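Local coordinates for protein dehydroquinate synthase (PDB 1UJN) that probably converts 3-deoxy-D-arabino-heptulosonate 7-phosphate into 3-dehydroquinate with release of phosphate, in the second step of chorismate biosynthesis, using NAD and one divalent cobalt or zinc ion, at residues 5-10 and 213-218; 188-193 and 274-279; 289-294 and 325-330. All coordinates share one frame; numbering follows the deposited sequence.

Contact 1: residues 5-10 and 213-218; sequences EVREPV and VTEEDP
Glu215 reaches across from the last turn of its helix and lays its carboxylate against the backbone where strand 2-6 gives way to a turn, overlapping the peptides on both sides of Arg7. One oxygen does nearly all the work. The amide of Arg7 donates to Glu215 OE1, with Arg7 N to Glu215 OE1 at 2.7 Å and an N-H...O angle of 173°, so the bond is short and almost straight; it arrives on the syn side of the carboxylate, 29° out of its plane. A second, weak bond comes from the next amide, Glu8 N to Glu215 OE1 at 3.4 Å. Two successive N-H groups thus converge on a single oxygen, which probably favours the charged form of the acid. The chain of Glu215 is extended beyond CG (chi2 172°), and this length is what carries the carboxylate over to the other backbone. The side-chain carbons Arg7 CB and Val6 CG1 also lie near it, at 3.7 Å and 3.9 Å from Glu215 OE1. The guanidinium of Arg7 takes no part in the grip: its chain bends at chi2 and chi3, and Arg7 NE stays 6.4 Å from Glu215 OE1. At the base of the acid, Glu215 CG packs 3.9 Å from Glu8 O. Only Val6 among the touching residues is buried, its side chain resting on Tyr12 and Ile14 of the antiparallel neighbour 12-17. The contact fastens the C-terminal end of helix 199-216 to strand 2-6, at one edge of the mixed sheet of this chain.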
# COMPACT_ATOMS: atom_id res chain seq x y z
N GLU A 5 5.22 -18.71 -15.84
CA GLU A 5 5.20 -17.27 -15.98
C GLU A 5 3.84 -16.68 -15.69
O GLU A 5 2.81 -17.19 -16.15
CB GLU A 5 5.63 -16.84 -17.39
CG GLU A 5 6.99 -17.35 -17.83
CD GLU A 5 7.44 -16.73 -19.15
OE1 GLU A 5 6.60 -16.61 -20.07
OE2 GLU A 5 8.63 -16.37 -19.26
N VAL A 6 3.83 -15.61 -14.90
CA VAL A 6 2.61 -14.89 -14.61
C VAL A 6 2.75 -13.72 -15.56
O VAL A 6 3.83 -13.11 -15.63
CB VAL A 6 2.57 -14.36 -13.17
CG1 VAL A 6 1.48 -13.29 -13.04
CG2 VAL A 6 2.28 -15.52 -12.21
N ARG A 7 1.70 -13.40 -16.29
CA ARG A 7 1.76 -12.31 -17.26
C ARG A 7 1.02 -11.06 -16.82
O ARG A 7 1.49 -9.94 -17.05
CB ARG A 7 1.20 -12.79 -18.60
CG ARG A 7 1.88 -14.03 -19.15
CD ARG A 7 3.34 -13.76 -19.44
NE ARG A 7 3.50 -12.83 -20.56
CZ ARG A 7 4.64 -12.22 -20.87
NH1 ARG A 7 5.73 -12.44 -20.14
NH2 ARG A 7 4.69 -11.40 -21.91
N GLU A 8 -0.14 -11.24 -16.20
CA GLU A 8 -0.95 -10.11 -15.77
C GLU A 8 -1.33 -10.19 -14.29
O GLU A 8 -1.48 -11.29 -13.75
CB GLU A 8 -2.22 -10.04 -16.63
CG GLU A 8 -1.96 -9.88 -18.12
CD GLU A 8 -1.45 -8.50 -18.49
OE1 GLU A 8 -0.77 -7.86 -17.66
OE2 GLU A 8 -1.72 -8.04 -19.63
N PRO A 9 -1.50 -9.03 -13.63
CA PRO A 9 -1.34 -7.69 -14.20
C PRO A 9 0.11 -7.25 -14.33
O PRO A 9 0.43 -6.29 -15.03
CB PRO A 9 -2.13 -6.82 -13.23
CG PRO A 9 -1.85 -7.48 -11.92
CD PRO A 9 -2.01 -8.95 -12.25
N VAL A 10 1.00 -7.95 -13.62
CA VAL A 10 2.43 -7.66 -13.64
C VAL A 10 3.16 -8.97 -13.90
O VAL A 10 2.92 -9.97 -13.21
CB VAL A 10 2.90 -7.08 -12.29
CG1 VAL A 10 4.39 -6.78 -12.33
CG2 VAL A 10 2.12 -5.81 -11.97
N VAL A 213 -6.59 -19.35 -13.87
CA VAL A 213 -7.83 -18.82 -13.30
C VAL A 213 -7.71 -17.33 -12.97
O VAL A 213 -8.63 -16.55 -13.21
CB VAL A 213 -8.20 -19.57 -12.02
CG1 VAL A 213 -9.47 -18.99 -11.43
CG2 VAL A 213 -8.37 -21.05 -12.33
N THR A 214 -6.56 -16.95 -12.42
CA THR A 214 -6.31 -15.58 -12.03
C THR A 214 -6.25 -14.60 -13.20
O THR A 214 -6.77 -13.49 -13.11
CB THR A 214 -5.00 -15.48 -11.23
OG1 THR A 214 -5.14 -16.20 -10.00
CG2 THR A 214 -4.66 -14.03 -10.93
N GLU A 215 -5.61 -15.01 -14.29
CA GLU A 215 -5.49 -14.14 -15.46
C GLU A 215 -6.77 -14.01 -16.28
O GLU A 215 -7.03 -12.97 -16.87
CB GLU A 215 -4.33 -14.61 -16.35
CG GLU A 215 -2.99 -14.24 -15.76
CD GLU A 215 -1.80 -14.83 -16.50
OE1 GLU A 215 -0.67 -14.60 -16.03
OE2 GLU A 215 -2.00 -15.52 -17.52
N GLU A 216 -7.58 -15.06 -16.30
CA GLU A 216 -8.83 -15.03 -17.05
C GLU A 216 -9.87 -14.15 -16.37
O GLU A 216 -10.72 -13.55 -17.03
CB GLU A 216 -9.40 -16.44 -17.21
CG GLU A 216 -10.58 -16.52 -18.17
CD GLU A 216 -11.27 -17.87 -18.16
OE1 GLU A 216 -10.84 -18.75 -17.38
OE2 GLU A 216 -12.24 -18.06 -18.92
N ASP A 217 -9.79 -14.06 -15.04
CA ASP A 217 -10.74 -13.27 -14.27
C ASP A 217 -10.06 -12.39 -13.21
O ASP A 217 -10.08 -12.72 -12.03
CB ASP A 217 -11.75 -14.19 -13.58
CG ASP A 217 -12.71 -13.44 -12.69
OD1 ASP A 217 -13.33 -14.09 -11.82
OD2 ASP A 217 -12.86 -12.21 -12.86
N PRO A 218 -9.47 -11.27 -13.63
CA PRO A 218 -8.80 -10.38 -12.68
C PRO A 218 -9.77 -9.55 -11.84
O PRO A 218 -9.37 -8.85 -10.91
CB PRO A 218 -7.92 -9.52 -13.58
CG PRO A 218 -8.76 -9.39 -14.81
CD PRO A 218 -9.25 -10.81 -15.02

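Contact 2: residues 188-193 and 274-279; sequences KVEDLT and VRRLLL
Arg276 and Leu277 of helix 271-281 meet Glu190 and Val189, which lie at the start of a type I beta turn running from Val189 to Leu192 in the loop between helices 164-181 and 199-216. The contact packs this turn against a helix of the C-terminal, helical part of dehydroquinate synthase. Arg276 comes first, on the exposed side. Its aliphatic chain crosses the side chain of Glu190 at about a right angle, with Arg276 CD 3.4 Å from Glu190 OE2 and 3.6 Å from Glu190 OE1. The bend at chi3 (-68°) swings NE out of the extended course of the chain, and the guanidinium plane stands 70° from that of the carboxylate. Arg276 NE remains 4.5 Å from Glu190 OE1: the opposite charges are near neighbours, but they form no salt bridge. One water bridges the Glu190 carboxylate and the Arg276 carbonyl, donating to Glu190 OE2 (2.6 Å) and to Arg276 O (2.7 Å).

Leu277, one residue on, faces the interior, where it rests on Phe175 and Leu255, while Val189 rests on Phe202. The side chain of Leu277 is about 9 Å from that of Glu173, a predicted zinc ligand, so the contact lies near the probable zinc site but is not part of it. Between the two segments the apolar touch is light, with Leu277 CD1 4.2 Å from Val189 CG2.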
# COMPACT_ATOMS: atom_id res chain seq x y z
N LYS A 188 -4.56 -36.52 -7.33
CA LYS A 188 -3.72 -37.65 -6.97
C LYS A 188 -2.59 -37.20 -6.04
O LYS A 188 -1.55 -36.72 -6.50
CB LYS A 188 -3.15 -38.26 -8.26
CG LYS A 188 -2.24 -39.47 -8.08
CD LYS A 188 -1.68 -39.90 -9.44
CE LYS A 188 -0.78 -41.13 -9.33
NZ LYS A 188 -1.54 -42.36 -8.97
N VAL A 189 -2.79 -37.37 -4.73
CA VAL A 189 -1.81 -36.94 -3.73
C VAL A 189 -1.37 -37.99 -2.71
O VAL A 189 -0.32 -37.85 -2.08
CB VAL A 189 -2.36 -35.74 -2.93
CG1 VAL A 189 -2.75 -34.60 -3.87
CG2 VAL A 189 -3.56 -36.17 -2.11
N GLU A 190 -2.17 -39.05 -2.55
CA GLU A 190 -1.88 -40.10 -1.57
C GLU A 190 -0.44 -40.60 -1.46
O GLU A 190 -0.00 -41.00 -0.38
CB GLU A 190 -2.80 -41.30 -1.82
CG GLU A 190 -4.28 -40.97 -1.73
CD GLU A 190 -5.17 -42.20 -1.83
OE1 GLU A 190 -5.03 -42.97 -2.81
OE2 GLU A 190 -6.00 -42.41 -0.92
N ASP A 191 0.30 -40.58 -2.56
CA ASP A 191 1.68 -41.06 -2.56
C ASP A 191 2.74 -39.99 -2.35
O ASP A 191 3.89 -40.29 -2.04
CB ASP A 191 1.98 -41.76 -3.89
CG ASP A 191 1.84 -40.82 -5.08
OD1 ASP A 191 0.69 -40.40 -5.36
OD2 ASP A 191 2.86 -40.50 -5.72
N LEU A 192 2.35 -38.73 -2.54
CA LEU A 192 3.28 -37.62 -2.42
C LEU A 192 3.93 -37.42 -1.06
O LEU A 192 3.28 -37.49 -0.02
CB LEU A 192 2.57 -36.32 -2.83
CG LEU A 192 2.12 -36.21 -4.29
CD1 LEU A 192 1.34 -34.91 -4.48
CD2 LEU A 192 3.33 -36.25 -5.21
N THR A 193 5.23 -37.15 -1.09
CA THR A 193 6.02 -36.89 0.11
C THR A 193 7.11 -35.92 -0.33
O THR A 193 7.35 -35.74 -1.52
CB THR A 193 6.70 -38.17 0.67
OG1 THR A 193 7.85 -38.49 -0.12
CG2 THR A 193 5.73 -39.34 0.67
N VAL A 274 -12.70 -36.86 -2.25
CA VAL A 274 -12.54 -36.09 -1.03
C VAL A 274 -12.38 -36.99 0.20
O VAL A 274 -11.64 -36.65 1.12
CB VAL A 274 -13.74 -35.13 -0.82
CG1 VAL A 274 -13.58 -34.36 0.49
CG2 VAL A 274 -13.84 -34.16 -1.99
N ARG A 275 -13.06 -38.13 0.22
CA ARG A 275 -12.92 -39.04 1.36
C ARG A 275 -11.47 -39.51 1.40
O ARG A 275 -10.84 -39.53 2.46
CB ARG A 275 -13.85 -40.24 1.24
CG ARG A 275 -15.34 -39.91 1.30
CD ARG A 275 -16.15 -41.14 1.69
NE ARG A 275 -17.59 -40.94 1.52
CZ ARG A 275 -18.25 -41.15 0.39
NH1 ARG A 275 -17.61 -41.57 -0.69
NH2 ARG A 275 -19.55 -40.93 0.33
N ARG A 276 -10.94 -39.88 0.23
CA ARG A 276 -9.56 -40.33 0.12
C ARG A 276 -8.63 -39.26 0.68
O ARG A 276 -7.73 -39.56 1.47
CB ARG A 276 -9.18 -40.60 -1.34
CG ARG A 276 -9.36 -42.03 -1.80
CD ARG A 276 -8.57 -42.31 -3.08
NE ARG A 276 -9.09 -41.59 -4.25
CZ ARG A 276 -10.28 -41.83 -4.81
NH1 ARG A 276 -11.08 -42.77 -4.32
NH2 ARG A 276 -10.66 -41.13 -5.87
N LEU A 277 -8.85 -38.03 0.24
CA LEU A 277 -8.05 -36.89 0.68
C LEU A 277 -8.01 -36.78 2.20
O LEU A 277 -6.94 -36.61 2.79
CB LEU A 277 -8.62 -35.59 0.11
CG LEU A 277 -7.99 -34.29 0.62
CD1 LEU A 277 -6.56 -34.18 0.10
CD2 LEU A 277 -8.80 -33.09 0.18
N LEU A 278 -9.18 -36.89 2.82
CA LEU A 278 -9.30 -36.79 4.28
C LEU A 278 -8.63 -37.92 5.05
O LEU A 278 -8.11 -37.69 6.14
CB LEU A 278 -10.78 -36.70 4.67
CG LEU A 278 -11.47 -35.39 4.27
CD1 LEU A 278 -12.98 -35.51 4.46
CD2 LEU A 278 -10.91 -34.25 5.10
N LEU A 279 -8.65 -39.13 4.51
CA LEU A 279 -8.02 -40.26 5.18
C LEU A 279 -6.51 -40.11 5.11
O LEU A 279 -5.80 -40.36 6.09
CB LEU A 279 -8.44 -41.58 4.53
CG LEU A 279 -9.90 -41.99 4.73
CD1 LEU A 279 -10.13 -43.36 4.11
CD2 LEU A 279 -10.22 -42.02 6.22
O HOH W 1 -6.52 -41.93 1.59

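Contact 3: residues 289-294 and 325-330; sequences LAFEDL and LPEGLL
Phe291 points its ring from the short, weakly bonded helix at about 291-294 into the first turn of helix 327-342, where Glu327 and Leu330 receive its far end. The contact packs one helix on the start of the other within the helical part of dehydroquinate synthase, away from the annotated sites. With CG anti to the backbone N (chi1 -173°), the ring stands out from its own helix and leads with CZ and the two CE atoms. CE2 faces Glu327, CE1 faces Leu330, and CZ lies between them, near both. Phe291 CE2 meets Glu327 CG at 3.6 Å, the methylene lying at the ring edge, near its plane. Glu327 OE1 is likewise 3.6 Å from Phe291 CE2, in the plane of the ring, while the carboxylate as a whole is tilted 34° from that plane. The extended chain of Glu327 makes this possible, as it brings CG and the carboxylate to the ring edge. At the tip, Phe291 CZ packs 3.7 Å from Leu330 CB, approached obliquely; on the side away from CE2, Phe291 CE1 lies 3.7 Å from the carbonyl carbon of Leu330.

Pro326 occupies the N-cap position of this helix, and its carbonyl oxygen accepts from the amides of both Leu329 and Leu330. Arg331 forms salt bridges with Glu292 and Glu327, tying the two segments together, while Phe291 also lies against Arg331 and Phe334. Leu330 is backed by Leu261 of helix 247-264.

No hydrogen bond joins the segments directly, so cohesion between them is essentially van der Waals. The carboxylate oxygen at the aromatic edge adds a probably favourable electrostatic term, as it faces the slightly positive rim of the ring, and its negative charge is probably partly offset by Arg331, which also pairs with Glu292.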
# COMPACT_ATOMS: atom_id res chain seq x y z
N LEU A 289 -20.33 -29.24 16.92
CA LEU A 289 -20.85 -28.06 16.25
C LEU A 289 -22.28 -28.27 15.76
O LEU A 289 -22.61 -29.33 15.23
CB LEU A 289 -19.93 -27.69 15.09
CG LEU A 289 -19.12 -28.86 14.50
CD1 LEU A 289 -20.07 -29.86 13.85
CD2 LEU A 289 -18.11 -28.34 13.49
N ALA A 290 -23.12 -27.26 15.95
CA ALA A 290 -24.51 -27.34 15.53
C ALA A 290 -24.72 -26.35 14.39
O ALA A 290 -24.04 -25.33 14.31
CB ALA A 290 -25.43 -27.00 16.69
N PHE A 291 -25.66 -26.66 13.50
CA PHE A 291 -25.93 -25.78 12.38
C PHE A 291 -26.31 -24.38 12.85
O PHE A 291 -25.94 -23.39 12.22
CB PHE A 291 -27.07 -26.34 11.53
CG PHE A 291 -27.31 -25.58 10.26
CD1 PHE A 291 -26.38 -25.61 9.23
CD2 PHE A 291 -28.46 -24.81 10.10
CE1 PHE A 291 -26.58 -24.88 8.06
CE2 PHE A 291 -28.68 -24.08 8.93
CZ PHE A 291 -27.73 -24.12 7.91
N GLU A 292 -27.04 -24.31 13.96
CA GLU A 292 -27.47 -23.03 14.51
C GLU A 292 -26.31 -22.18 15.01
O GLU A 292 -26.35 -20.95 14.94
CB GLU A 292 -28.47 -23.26 15.65
CG GLU A 292 -29.66 -24.13 15.28
CD GLU A 292 -29.32 -25.61 15.25
OE1 GLU A 292 -30.17 -26.41 14.81
OE2 GLU A 292 -28.20 -25.97 15.68
N ASP A 293 -25.27 -22.84 15.51
CA ASP A 293 -24.10 -22.13 16.02
C ASP A 293 -23.11 -21.87 14.89
O ASP A 293 -22.07 -21.24 15.09
CB ASP A 293 -23.41 -22.96 17.11
CG ASP A 293 -24.36 -23.33 18.24
OD1 ASP A 293 -24.99 -22.42 18.81
OD2 ASP A 293 -24.47 -24.54 18.55
N LEU A 294 -23.45 -22.35 13.69
CA LEU A 294 -22.61 -22.17 12.52
C LEU A 294 -22.92 -20.84 11.84
O LEU A 294 -22.02 -20.05 11.55
CB LEU A 294 -22.85 -23.31 11.53
CG LEU A 294 -21.99 -23.30 10.26
CD1 LEU A 294 -20.54 -23.55 10.62
CD2 LEU A 294 -22.49 -24.36 9.29
N LEU A 325 -28.05 -20.76 -1.34
CA LEU A 325 -28.76 -22.03 -1.18
C LEU A 325 -29.81 -21.97 -0.08
O LEU A 325 -29.64 -21.27 0.92
CB LEU A 325 -27.75 -23.14 -0.86
CG LEU A 325 -26.67 -23.41 -1.92
CD1 LEU A 325 -25.58 -24.30 -1.33
CD2 LEU A 325 -27.29 -24.05 -3.15
N PRO A 326 -30.93 -22.69 -0.27
CA PRO A 326 -31.98 -22.69 0.75
C PRO A 326 -31.38 -23.22 2.05
O PRO A 326 -30.66 -24.22 2.04
CB PRO A 326 -33.03 -23.64 0.17
CG PRO A 326 -32.84 -23.50 -1.31
CD PRO A 326 -31.34 -23.48 -1.44
N GLU A 327 -31.67 -22.56 3.17
CA GLU A 327 -31.13 -22.99 4.45
C GLU A 327 -31.41 -24.47 4.68
O GLU A 327 -30.60 -25.18 5.29
CB GLU A 327 -31.74 -22.18 5.59
CG GLU A 327 -31.29 -22.62 6.98
CD GLU A 327 -31.88 -21.77 8.09
OE1 GLU A 327 -31.63 -22.09 9.28
OE2 GLU A 327 -32.58 -20.79 7.78
N GLY A 328 -32.55 -24.94 4.19
CA GLY A 328 -32.91 -26.34 4.34
C GLY A 328 -31.90 -27.28 3.70
O GLY A 328 -31.67 -28.38 4.19
N LEU A 329 -31.31 -26.83 2.59
CA LEU A 329 -30.32 -27.63 1.88
C LEU A 329 -29.00 -27.62 2.66
O LEU A 329 -28.35 -28.66 2.80
CB LEU A 329 -30.10 -27.04 0.48
CG LEU A 329 -29.30 -27.85 -0.55
CD1 LEU A 329 -29.55 -27.28 -1.94
CD2 LEU A 329 -27.82 -27.82 -0.22
N LEU A 330 -28.62 -26.46 3.16
CA LEU A 330 -27.40 -26.32 3.94
C LEU A 330 -27.51 -27.14 5.22
O LEU A 330 -26.56 -27.81 5.63
CB LEU A 330 -27.15 -24.85 4.29
CG LEU A 330 -27.08 -23.87 3.12
CD1 LEU A 330 -27.05 -22.45 3.67
CD2 LEU A 330 -25.85 -24.15 2.26

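How the contacts relate
From the N terminus, the end of strand 2-6 and the turn after it form the first half of contact 1, whose loop closes 203 residues later at the end of helix 199-216. Before that closure the chain has already passed 188-193, the opening half of contact 2, which ends at 274-279; contacts 1 and 2 therefore cross. Contact 3 opens only after both have closed and spans a short loop containing the hairpin of strands 311-314 and 319-323. Contact 1 joins the mixed sheet to the helical part, whereas contacts 2 and 3 lie within the helical part. None touches another: nearest atoms are about 17 Å apart between contacts 1 and 2 and about 13 Å between contacts 2 and 3.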